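Local coordinates for HD domain protein (Enterococcus faecalis, PDB 4LRL), which probably hydrolyses deoxyribonucleoside triphosphates such as dGTP to the deoxynucleoside and triphosphate, as a metal-binding, allosterically regulated HD-domain enzyme, at residues C[246-260]-C[422-435]. Sequence-based numbering, arbitrary orientation.
Sequences MNGMHAVEDYIVSRY and LATVSPLVAALAGQ
A near-parallel helix pair in the HD-associated region, at a subunit interface, joins Glu253 to the N-cap residue Ser426. The axes of segments 249-260 and 427-434 come within 9.9 Å at closest approach and differ by 21° in direction. Ser426 OG donates to Glu253 OE2 at 2.6 Å, on the anti side of the carboxylate and somewhat out of its plane. The same OG accepts from Val429 N at 3.3 Å and so caps helix 427-434. His250 ND1 donates almost straight to Glu253 OE1. OE1 lies in the imidazole plane, but the N-H comes from above the carboxylate plane, 60° out of it. Tyr260 OH and Gln435 NE2 reach Glu253 of the second subunit.

Apolar side chains from both segments make up the rest of the contact. Leu432 CD2 sits over the centre of the Tyr260 ring, 3.6 Å from the centroid, a CH-pi contact. Its CD1 meets Val257 CG2 at 3.8 Å. Leu428 CD2 touches the same methyl, its side chain crossing that of Val257 at about a right angle. Leu422 CD2 packs on Val252 CG1 at 3.6 Å and meets Ile256 CG1 tip to tip. At the far end Met246 CE meets Val425 CG2 at 3.7 Å.

Glu253 is buried. Its bonds from His250 and Ser426 probably stabilise a negative charge there. If the subunits are equivalent, each Glu253 probably serves both helix cap and interface.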
loop_
_atom_site.group_PDB
_atom_site.type_symbol
_atom_site.label_atom_id
_atom_site.label_comp_id
_atom_site.label_asym_id
_atom_site.label_seq_id
_atom_site.Cartn_x
_atom_site.Cartn_y
_atom_site.Cartn_z
ATOM N N MET C 246 5.944 4.928 -27.063
ATOM C CA MET C 246 7.011 5.788 -26.528
ATOM C C MET C 246 6.551 6.649 -25.347
ATOM O O MET C 246 7.350 6.980 -24.471
ATOM C CB MET C 246 7.620 6.662 -27.638
ATOM C CG MET C 246 8.890 7.419 -27.247
ATOM S SD MET C 246 10.281 6.366 -26.742
ATOM C CE MET C 246 11.270 7.580 -25.879
ATOM N N ASN C 247 5.266 6.999 -25.305
ATOM C CA ASN C 247 4.754 7.816 -24.198
ATOM C C ASN C 247 4.683 7.064 -22.858
ATOM O O ASN C 247 4.417 7.658 -21.825
ATOM C CB ASN C 247 3.411 8.476 -24.544
ATOM C CG ASN C 247 2.294 7.469 -24.734
ATOM O OD1 ASN C 247 1.555 7.166 -23.805
ATOM N ND2 ASN C 247 2.174 6.937 -25.939
ATOM N N GLY C 248 4.942 5.760 -22.887
ATOM C CA GLY C 248 4.975 4.950 -21.677
ATOM C C GLY C 248 6.355 4.465 -21.272
ATOM O O GLY C 248 6.472 3.534 -20.476
ATOM N N MET C 249 7.400 5.103 -21.803
ATOM C CA MET C 249 8.784 4.698 -21.525
ATOM C C MET C 249 9.115 4.603 -20.019
ATOM O O MET C 249 9.755 3.648 -19.581
ATOM C CB MET C 249 9.779 5.648 -22.211
ATOM C CG MET C 249 11.220 5.383 -21.763
ATOM S SD MET C 249 12.426 6.686 -22.046
ATOM C CE MET C 249 11.664 8.150 -21.332
ATOM N N HIS C 250 8.698 5.602 -19.242
ATOM C CA HIS C 250 9.016 5.630 -17.807
ATOM C C HIS C 250 8.442 4.426 -17.066
ATOM O O HIS C 250 9.084 3.892 -16.168
ATOM C CB HIS C 250 8.560 6.931 -17.150
ATOM C CG HIS C 250 9.243 8.157 -17.684
ATOM N ND1 HIS C 250 10.616 8.308 -17.688
ATOM C CD2 HIS C 250 8.737 9.298 -18.210
ATOM C CE1 HIS C 250 10.923 9.489 -18.199
ATOM N NE2 HIS C 250 9.802 10.105 -18.530
ATOM N N ALA C 251 7.246 3.996 -17.464
ATOM C CA ALA C 251 6.641 2.780 -16.936
ATOM C C ALA C 251 7.445 1.535 -17.326
ATOM O O ALA C 251 7.562 0.603 -16.541
ATOM C CB ALA C 251 5.216 2.653 -17.400
ATOM N N VAL C 252 7.993 1.517 -18.539
ATOM C CA VAL C 252 8.874 0.433 -18.952
ATOM C C VAL C 252 10.164 0.491 -18.120
ATOM O O VAL C 252 10.648 -0.538 -17.655
ATOM C CB VAL C 252 9.155 0.464 -20.482
ATOM C CG1 VAL C 252 10.203 -0.582 -20.868
ATOM C CG2 VAL C 252 7.857 0.240 -21.257
ATOM N N GLU C 253 10.684 1.698 -17.914
ATOM C CA GLU C 253 11.818 1.922 -17.018
ATOM C C GLU C 253 11.613 1.341 -15.626
ATOM O O GLU C 253 12.501 0.658 -15.111
ATOM C CB GLU C 253 12.093 3.406 -16.854
ATOM C CG GLU C 253 12.844 4.049 -17.985
ATOM C CD GLU C 253 13.200 5.492 -17.672
ATOM O OE1 GLU C 253 12.622 6.068 -16.721
ATOM O OE2 GLU C 253 14.064 6.043 -18.379
ATOM N N ASP C 254 10.450 1.628 -15.028
ATOM C CA ASP C 254 10.079 1.110 -13.708
ATOM C C ASP C 254 10.030 -0.405 -13.688
ATOM O O ASP C 254 10.293 -1.022 -12.658
ATOM C CB ASP C 254 8.714 1.639 -13.267
ATOM C CG ASP C 254 8.665 3.146 -13.188
ATOM O OD1 ASP C 254 7.578 3.711 -13.433
ATOM O OD2 ASP C 254 9.707 3.770 -12.887
ATOM N N TYR C 255 9.675 -1.012 -14.816
ATOM C CA TYR C 255 9.716 -2.457 -14.894
ATOM C C TYR C 255 11.175 -2.940 -14.779
ATOM O O TYR C 255 11.464 -3.845 -14.001
ATOM C CB TYR C 255 9.032 -2.971 -16.162
ATOM C CG TYR C 255 9.504 -4.343 -16.555
ATOM C CD1 TYR C 255 9.059 -5.470 -15.868
ATOM C CD2 TYR C 255 10.407 -4.514 -17.610
ATOM C CE1 TYR C 255 9.496 -6.733 -16.220
ATOM C CE2 TYR C 255 10.861 -5.783 -17.974
ATOM C CZ TYR C 255 10.400 -6.886 -17.276
ATOM O OH TYR C 255 10.833 -8.142 -17.611
ATOM N N ILE C 256 12.090 -2.315 -15.521
ATOM C CA ILE C 256 13.507 -2.690 -15.446
ATOM C C ILE C 256 14.093 -2.441 -14.046
ATOM O O ILE C 256 14.846 -3.246 -13.526
ATOM C CB ILE C 256 14.359 -1.994 -16.543
ATOM C CG1 ILE C 256 13.904 -2.443 -17.937
ATOM C CG2 ILE C 256 15.850 -2.286 -16.346
ATOM C CD1 ILE C 256 14.188 -3.916 -18.253
ATOM N N VAL C 257 13.716 -1.331 -13.436
ATOM C CA VAL C 257 14.135 -1.016 -12.082
ATOM C C VAL C 257 13.693 -2.102 -11.092
ATOM O O VAL C 257 14.507 -2.584 -10.310
ATOM C CB VAL C 257 13.654 0.396 -11.673
ATOM C CG1 VAL C 257 13.927 0.675 -10.193
ATOM C CG2 VAL C 257 14.348 1.435 -12.521
ATOM N N SER C 258 12.422 -2.502 -11.149
ATOM C CA SER C 258 11.884 -3.540 -10.256
ATOM C C SER C 258 12.577 -4.879 -10.470
ATOM O O SER C 258 12.867 -5.614 -9.507
ATOM C CB SER C 258 10.382 -3.720 -10.462
ATOM O OG SER C 258 9.687 -2.511 -10.187
ATOM N N ARG C 259 12.826 -5.182 -11.742
ATOM C CA ARG C 259 13.489 -6.398 -12.152
ATOM C C ARG C 259 14.851 -6.476 -11.478
ATOM O O ARG C 259 15.157 -7.463 -10.814
ATOM C CB ARG C 259 13.632 -6.429 -13.676
ATOM C CG ARG C 259 13.936 -7.794 -14.256
ATOM C CD ARG C 259 13.978 -7.747 -15.779
ATOM N NE ARG C 259 14.978 -8.661 -16.335
ATOM C CZ ARG C 259 15.139 -8.884 -17.641
ATOM N NH1 ARG C 259 14.349 -8.280 -18.521
ATOM N NH2 ARG C 259 16.073 -9.728 -18.073
ATOM N N TYR C 260 15.628 -5.403 -11.601
ATOM C CA TYR C 260 16.982 -5.319 -11.048
ATOM C C TYR C 260 16.981 -5.434 -9.524
ATOM O O TYR C 260 17.757 -6.195 -8.946
ATOM C CB TYR C 260 17.652 -4.009 -11.498
ATOM C CG TYR C 260 18.916 -3.614 -10.742
ATOM C CD1 TYR C 260 20.157 -4.093 -11.128
ATOM C CD2 TYR C 260 18.864 -2.745 -9.652
ATOM C CE1 TYR C 260 21.309 -3.734 -10.451
ATOM C CE2 TYR C 260 20.013 -2.379 -8.974
ATOM C CZ TYR C 260 21.232 -2.877 -9.380
ATOM O OH TYR C 260 22.381 -2.518 -8.708
ATOM N N LEU C 422 14.935 0.251 -25.934
ATOM C CA LEU C 422 14.776 0.941 -24.660
ATOM C C LEU C 422 16.015 1.667 -24.113
ATOM O O LEU C 422 15.948 2.857 -23.806
ATOM C CB LEU C 422 14.225 -0.027 -23.613
ATOM C CG LEU C 422 14.083 0.511 -22.186
ATOM C CD1 LEU C 422 13.047 1.629 -22.099
ATOM C CD2 LEU C 422 13.753 -0.607 -21.220
ATOM N N ALA C 423 17.123 0.943 -23.964
ATOM C CA ALA C 423 18.365 1.493 -23.410
ATOM C C ALA C 423 18.852 2.710 -24.198
ATOM O O ALA C 423 19.381 3.666 -23.627
ATOM C CB ALA C 423 19.452 0.414 -23.365
ATOM N N THR C 424 18.663 2.651 -25.511
ATOM C CA THR C 424 18.964 3.741 -26.441
ATOM C C THR C 424 18.402 5.104 -25.995
ATOM O O THR C 424 19.099 6.114 -26.068
ATOM C CB THR C 424 18.472 3.355 -27.852
ATOM O OG1 THR C 424 19.505 2.623 -28.520
ATOM C CG2 THR C 424 18.074 4.563 -28.687
ATOM N N VAL C 425 17.165 5.131 -25.516
ATOM C CA VAL C 425 16.557 6.399 -25.124
ATOM C C VAL C 425 16.371 6.547 -23.619
ATOM O O VAL C 425 15.731 7.495 -23.173
ATOM C CB VAL C 425 15.214 6.667 -25.851
ATOM C CG1 VAL C 425 15.455 6.971 -27.342
ATOM C CG2 VAL C 425 14.269 5.499 -25.679
ATOM N N SER C 426 16.932 5.615 -22.847
ATOM C CA SER C 426 16.862 5.686 -21.391
ATOM C C SER C 426 18.226 5.497 -20.741
ATOM O O SER C 426 18.751 4.382 -20.701
ATOM C CB SER C 426 15.868 4.672 -20.829
ATOM O OG SER C 426 15.952 4.640 -19.417
ATOM N N PRO C 427 18.806 6.596 -20.233
ATOM C CA PRO C 427 20.066 6.590 -19.513
ATOM C C PRO C 427 20.042 5.685 -18.276
ATOM O O PRO C 427 21.049 5.036 -17.971
ATOM C CB PRO C 427 20.218 8.051 -19.092
ATOM C CG PRO C 427 19.489 8.806 -20.128
ATOM C CD PRO C 427 18.316 7.967 -20.461
ATOM N N LEU C 428 18.906 5.645 -17.581
ATOM C CA LEU C 428 18.784 4.862 -16.356
ATOM C C LEU C 428 18.864 3.372 -16.667
ATOM O O LEU C 428 19.521 2.609 -15.954
ATOM C CB LEU C 428 17.470 5.194 -15.645
ATOM C CG LEU C 428 17.007 4.338 -14.465
ATOM C CD1 LEU C 428 17.900 4.531 -13.245
ATOM C CD2 LEU C 428 15.571 4.699 -14.130
ATOM N N VAL C 429 18.199 2.977 -17.744
ATOM C CA VAL C 429 18.197 1.592 -18.198
ATOM C C VAL C 429 19.567 1.204 -18.750
ATOM O O VAL C 429 20.047 0.096 -18.506
ATOM C CB VAL C 429 17.050 1.331 -19.202
ATOM C CG1 VAL C 429 17.190 -0.029 -19.874
ATOM C CG2 VAL C 429 15.706 1.440 -18.479
ATOM N N ALA C 430 20.210 2.131 -19.452
ATOM C CA ALA C 430 21.598 1.945 -19.888
ATOM C C ALA C 430 22.531 1.781 -18.698
ATOM O O ALA C 430 23.493 1.007 -18.760
ATOM C CB ALA C 430 22.052 3.109 -20.755
ATOM N N ALA C 431 22.250 2.506 -17.618
ATOM C CA ALA C 431 23.089 2.452 -16.412
ATOM C C ALA C 431 22.923 1.138 -15.653
ATOM O O ALA C 431 23.892 0.587 -15.140
ATOM C CB ALA C 431 22.798 3.629 -15.505
ATOM N N LEU C 432 21.687 0.654 -15.582
ATOM C CA LEU C 432 21.373 -0.626 -14.949
ATOM C C LEU C 432 21.857 -1.797 -15.797
ATOM O O LEU C 432 22.401 -2.770 -15.270
ATOM C CB LEU C 432 19.862 -0.744 -14.697
ATOM C CG LEU C 432 19.277 0.094 -13.556
ATOM C CD1 LEU C 432 17.761 0.104 -13.608
ATOM C CD2 LEU C 432 19.767 -0.407 -12.198
ATOM N N ALA C 433 21.654 -1.686 -17.110
ATOM C CA ALA C 433 22.064 -2.705 -18.072
ATOM C C ALA C 433 23.579 -2.790 -18.191
ATOM O O ALA C 433 24.120 -3.852 -18.498
ATOM C CB ALA C 433 21.441 -2.436 -19.428
ATOM N N GLY C 434 24.254 -1.669 -17.948
ATOM C CA GLY C 434 25.716 -1.636 -17.889
ATOM C C GLY C 434 26.253 -2.155 -16.565
ATOM O O GLY C 434 27.372 -2.675 -16.504
ATOM N N GLN C 435 25.457 -2.015 -15.504
ATOM C CA GLN C 435 25.845 -2.507 -14.174
ATOM C C GLN C 435 25.486 -3.984 -13.975
ATOM O O GLN C 435 25.674 -4.537 -12.886
ATOM C CB GLN C 435 25.229 -1.655 -13.057
ATOM C CG GLN C 435 26.072 -1.632 -11.779
ATOM C CD GLN C 435 25.242 -1.686 -10.505
ATOM O OE1 GLN C 435 24.059 -2.026 -10.533
ATOM N NE2 GLN C 435 25.868 -1.354 -9.376
#